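PDB 1ZTC: metallo-beta-lactamase domain-containing protein 1 from Thermotoga maritima, which is probably a metal-dependent hydrolase of the metallo-beta-lactamase superfamily, perhaps an RNA-cleaving endoribonuclease, and carries a nickel pair in this crystal. Local coordinates for residues L60-K63 and F64-G68; K195-L198 and D199-R203. All blocks are in the same frame, centred on the assembly; numbering follows the deposited sequence.

Both interactions are the closing turns of amphipathic helices in one metallo-beta-lactamase domain, and each helix stops at a glycine of positive phi. Interaction 1 comes first along the chain, on helix 57-67, which crosses between strands 45-49 and 76-78 of the six-stranded mixed sheet. Interaction 2 follows on helix 192-201, whose apolar residues pack on strands 157-163 and 169-171 of the five-stranded sheet. Their centres are 34 Å apart, on opposite sides of the chain's centre, and the nearest atoms remain about 24 Å from each other. The two helices thus cover different sheets of the fold, and the former also meets a second subunit.

Interaction 1: residues L60-K63 and F64-G68; sequences LEEK and FSELG
Four consecutive i to i+4 bonds tie residues 60-63 to residues 64-67. The straightest joins Phe64 N to Leu60 O (2.8 Å, 173° at the hydrogen), and Leu67 N to Lys63 O (2.9 Å) is the last of the four. Gly68 then leaves the helix with phi 73°, a value glycine adopts easily; its N bonds to Ser65 O (3.1 Å), one of the two bonds back into the last turn that define a Schellman motif. On the inner side, Leu60 CD2 lies 4.3 Å from Phe64 CE1, while Leu60 O sits near the plane of the Phe64 ring, at its edge, 3.3 Å from CD1. This helix is the crossover of a beta-alpha-beta unit between strands 45-49 and 76-78. Leu60 and Phe64 are buried against Leu18 of the chain's own sheet and Ile115 of the second subunit, places that suit apolar residues. Glu61 instead spends both carboxylate oxygens on backbone N-H groups of Ile115 and Val116 of that subunit. Lys63 bends at chi2 (-64°) and chi4, and its NZ bonds to Leu18 O; its CD runs beside Glu66, 3.9 Å from OE1. Exposed Glu62 and Glu66 lie side by side with nearly parallel carboxylates, their OE2 atoms 4.8 Å apart, a likely mild repulsion.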
loop_
_atom_site.group_PDB
_atom_site.type_symbol
_atom_site.label_atom_id
_atom_site.label_comp_id
_atom_site.label_asym_id
_atom_site.label_seq_id
_atom_site.Cartn_x
_atom_site.Cartn_y
_atom_site.Cartn_z
ATOM N N LEU A 60 -3.071 -12.757 -10.554
ATOM C CA LEU A 60 -2.997 -13.335 -11.875
ATOM C C LEU A 60 -2.770 -14.832 -11.832
ATOM O O LEU A 60 -3.403 -15.570 -12.583
ATOM C CB LEU A 60 -1.940 -12.643 -12.724
ATOM C CG LEU A 60 -2.361 -11.229 -13.124
ATOM C CD1 LEU A 60 -1.144 -10.460 -13.593
ATOM C CD2 LEU A 60 -3.462 -11.227 -14.176
ATOM N N GLU A 61 -1.879 -15.276 -10.957
ATOM C CA GLU A 61 -1.626 -16.699 -10.758
ATOM C C GLU A 61 -2.928 -17.475 -10.513
ATOM O O GLU A 61 -3.198 -18.534 -11.088
ATOM C CB GLU A 61 -0.710 -16.847 -9.537
ATOM C CG GLU A 61 -0.099 -18.230 -9.311
ATOM C CD GLU A 61 1.103 -18.417 -10.184
ATOM O OE1 GLU A 61 0.932 -18.903 -11.318
ATOM O OE2 GLU A 61 2.201 -18.008 -9.764
ATOM N N GLU A 62 -3.716 -16.940 -9.600
ATOM C CA GLU A 62 -4.978 -17.518 -9.187
ATOM C C GLU A 62 -6.001 -17.511 -10.338
ATOM O O GLU A 62 -6.688 -18.512 -10.569
ATOM C CB GLU A 62 -5.393 -16.677 -7.997
ATOM C CG GLU A 62 -6.632 -16.878 -7.292
ATOM C CD GLU A 62 -6.708 -15.779 -6.203
ATOM O OE1 GLU A 62 -5.973 -15.887 -5.175
ATOM O OE2 GLU A 62 -7.427 -14.773 -6.443
ATOM N N LYS A 63 -6.081 -16.413 -11.098
ATOM C CA LYS A 63 -7.032 -16.356 -12.213
ATOM C C LYS A 63 -6.618 -17.257 -13.396
ATOM O O LYS A 63 -7.458 -17.917 -13.991
ATOM C CB LYS A 63 -7.234 -14.936 -12.703
ATOM C CG LYS A 63 -7.716 -13.951 -11.669
ATOM C CD LYS A 63 -9.078 -14.295 -11.145
ATOM C CE LYS A 63 -9.399 -13.505 -9.893
ATOM N NZ LYS A 63 -9.842 -12.167 -10.219
ATOM N N PHE A 64 -5.333 -17.282 -13.723
ATOM C CA PHE A 64 -4.834 -18.171 -14.749
ATOM C C PHE A 64 -5.097 -19.631 -14.377
ATOM O O PHE A 64 -5.511 -20.437 -15.220
ATOM C CB PHE A 64 -3.340 -17.921 -14.998
ATOM C CG PHE A 64 -3.071 -16.879 -16.065
ATOM C CD1 PHE A 64 -3.405 -15.545 -15.864
ATOM C CD2 PHE A 64 -2.485 -17.237 -17.285
ATOM C CE1 PHE A 64 -3.155 -14.567 -16.861
ATOM C CE2 PHE A 64 -2.251 -16.279 -18.280
ATOM C CZ PHE A 64 -2.589 -14.931 -18.048
ATOM N N SER A 65 -4.875 -19.965 -13.107
ATOM C CA SER A 65 -5.182 -21.313 -12.613
ATOM C C SER A 65 -6.667 -21.649 -12.766
ATOM O O SER A 65 -7.014 -22.714 -13.271
ATOM C CB SER A 65 -4.771 -21.464 -11.157
ATOM O OG SER A 65 -4.983 -22.789 -10.730
ATOM N N GLU A 66 -7.549 -20.731 -12.371
ATOM C CA GLU A 66 -8.977 -20.933 -12.573
ATOM C C GLU A 66 -9.339 -21.139 -14.036
ATOM O O GLU A 66 -10.199 -21.942 -14.349
ATOM C CB GLU A 66 -9.783 -19.724 -12.111
ATOM C CG GLU A 66 -9.961 -19.547 -10.608
ATOM C CD GLU A 66 -10.495 -18.134 -10.258
ATOM O OE1 GLU A 66 -11.192 -17.518 -11.124
ATOM O OE2 GLU A 66 -10.197 -17.645 -9.128
ATOM N N LEU A 67 -8.739 -20.353 -14.922
ATOM C CA LEU A 67 -9.021 -20.444 -16.354
ATOM C C LEU A 67 -8.404 -21.677 -17.028
ATOM O O LEU A 67 -8.775 -22.027 -18.150
ATOM C CB LEU A 67 -8.512 -19.201 -17.058
ATOM C CG LEU A 67 -9.324 -17.940 -16.820
ATOM C CD1 LEU A 67 -8.541 -16.750 -17.328
ATOM C CD2 LEU A 67 -10.663 -18.039 -17.507
ATOM N N GLY A 68 -7.458 -22.314 -16.354
ATOM C CA GLY A 68 -6.780 -23.473 -16.890
ATOM C C GLY A 68 -5.811 -23.127 -18.005
ATOM O O GLY A 68 -5.543 -23.959 -18.871
#

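Interaction 2: residues K195-L198 and D199-R203; sequences KNFL and DRVGR
Lys195 and Asp199, one helical turn apart, form a salt bridge in which Lys195 NZ reaches Asp199 OD2 at 3.0 Å, on the syn lone pair. The lysine CG lies anti to its own nitrogen (chi1 -171°) and the chain turns at chi2, which leads it outward and somewhat forward along the helix, where the Asp199 carboxylate meets it. A water donates to both Asp199 OD2 and Asn196 OD1, linking the carboxylate indirectly to the amide oxygen. This is the solvent side of amphipathic helix 192-201 of the metallo-beta-lactamase fold, where long charged residues fit well; Arg200, extended along its length, reaches a salt bridge with Glu136. The helical bonds run from Asp199 N to Lys195 O through to Gly202 N to Leu198 O (3.1 Å), and Gly202, whose phi of 78° is easy for glycine, ends the helix. Inward, buried Phe197 meets Phe147 edge-to-face and packs on Leu170, while Leu198 touches Leu170 and Tyr182. Val201, compact and branched, touches Leu160 of strand 157-163 and also lies against the Phe197 ring. Its CG2 makes a CH-pi contact over one face of Phe197, 3.9 Å from the centroid and shifted toward the rim, with Phe197 CZ the nearest ring atom at 3.6 Å.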
loop_
_atom_site.group_PDB
_atom_site.type_symbol
_atom_site.label_atom_id
_atom_site.label_comp_id
_atom_site.label_asym_id
_atom_site.label_seq_id
_atom_site.Cartn_x
_atom_site.Cartn_y
_atom_site.Cartn_z
ATOM N N LYS A 195 -15.141 14.123 -22.202
ATOM C CA LYS A 195 -16.555 14.208 -22.232
ATOM C C LYS A 195 -17.078 14.054 -23.664
ATOM O O LYS A 195 -18.008 13.301 -23.886
ATOM C CB LYS A 195 -17.012 15.537 -21.631
ATOM C CG LYS A 195 -18.527 15.631 -21.412
ATOM C CD LYS A 195 -19.199 16.591 -22.334
ATOM C CE LYS A 195 -20.736 16.603 -22.117
ATOM N NZ LYS A 195 -21.395 17.209 -23.297
ATOM N N ASN A 196 -16.470 14.742 -24.639
ATOM C CA ASN A 196 -16.890 14.594 -26.035
ATOM C C ASN A 196 -16.670 13.166 -26.540
ATOM O O ASN A 196 -17.457 12.653 -27.336
ATOM C CB ASN A 196 -16.183 15.589 -26.961
ATOM C CG ASN A 196 -16.570 17.036 -26.676
ATOM O OD1 ASN A 196 -17.645 17.313 -26.143
ATOM N ND2 ASN A 196 -15.683 17.962 -27.028
ATOM N N PHE A 197 -15.599 12.530 -26.091
ATOM C CA PHE A 197 -15.340 11.154 -26.464
ATOM C C PHE A 197 -16.429 10.212 -25.953
ATOM O O PHE A 197 -16.928 9.364 -26.674
ATOM C CB PHE A 197 -13.970 10.706 -25.967
ATOM C CG PHE A 197 -13.690 9.240 -26.234
ATOM C CD1 PHE A 197 -13.630 8.764 -27.536
ATOM C CD2 PHE A 197 -13.531 8.344 -25.182
ATOM C CE1 PHE A 197 -13.408 7.409 -27.787
ATOM C CE2 PHE A 197 -13.309 6.990 -25.419
ATOM C CZ PHE A 197 -13.244 6.529 -26.732
ATOM N N LEU A 198 -16.797 10.348 -24.695
ATOM C CA LEU A 198 -17.849 9.497 -24.147
ATOM C C LEU A 198 -19.182 9.743 -24.858
ATOM O O LEU A 198 -19.951 8.812 -25.037
ATOM C CB LEU A 198 -18.010 9.697 -22.663
ATOM C CG LEU A 198 -16.801 9.285 -21.838
ATOM C CD1 LEU A 198 -17.017 9.667 -20.386
ATOM C CD2 LEU A 198 -16.520 7.802 -21.989
ATOM N N ASP A 199 -19.445 10.986 -25.264
ATOM C CA ASP A 199 -20.631 11.286 -26.055
ATOM C C ASP A 199 -20.600 10.573 -27.408
ATOM O O ASP A 199 -21.625 10.086 -27.884
ATOM C CB ASP A 199 -20.807 12.797 -26.342
ATOM C CG ASP A 199 -21.248 13.593 -25.126
ATOM O OD1 ASP A 199 -21.769 12.995 -24.158
ATOM O OD2 ASP A 199 -21.072 14.838 -25.149
ATOM N N ARG A 200 -19.429 10.547 -28.035
ATOM C CA ARG A 200 -19.263 9.891 -29.311
ATOM C C ARG A 200 -19.497 8.382 -29.209
ATOM O O ARG A 200 -20.150 7.784 -30.064
ATOM C CB ARG A 200 -17.860 10.136 -29.850
ATOM C CG ARG A 200 -17.655 9.557 -31.211
ATOM C CD ARG A 200 -16.203 9.534 -31.643
ATOM N NE ARG A 200 -16.094 8.772 -32.884
ATOM C CZ ARG A 200 -14.980 8.248 -33.405
ATOM N NH1 ARG A 200 -13.782 8.387 -32.820
ATOM N NH2 ARG A 200 -15.077 7.557 -34.525
ATOM N N VAL A 201 -18.973 7.774 -28.155
ATOM C CA VAL A 201 -19.132 6.348 -27.922
ATOM C C VAL A 201 -20.605 5.985 -27.710
ATOM O O VAL A 201 -21.061 4.971 -28.192
ATOM C CB VAL A 201 -18.242 5.896 -26.750
ATOM C CG1 VAL A 201 -18.603 4.488 -26.262
ATOM C CG2 VAL A 201 -16.792 5.960 -27.184
ATOM N N GLY A 202 -21.334 6.827 -26.999
ATOM C CA GLY A 202 -22.754 6.624 -26.797
ATOM C C GLY A 202 -23.059 5.562 -25.746
ATOM O O GLY A 202 -22.258 5.310 -24.856
ATOM N N ARG A 203 -24.214 4.914 -25.893
ATOM C CA ARG A 203 -24.756 4.019 -24.858
ATOM C C ARG A 203 -23.901 2.764 -24.757
ATOM O O ARG A 203 -23.638 2.115 -25.757
ATOM C CB ARG A 203 -26.219 3.675 -25.159
ATOM C CG ARG A 203 -26.993 2.965 -24.027
ATOM C CD ARG A 203 -27.757 1.761 -24.574
ATOM N NE ARG A 203 -26.788 0.752 -24.982
ATOM C CZ ARG A 203 -26.249 -0.159 -24.173
ATOM N NH1 ARG A 203 -26.644 -0.272 -22.911
ATOM N NH2 ARG A 203 -25.327 -0.976 -24.647
HETATM O O HOH W 1 -20.128 16.189 -27.013
HETATM O O HOH W 2 -20.178 6.520 -23.705
#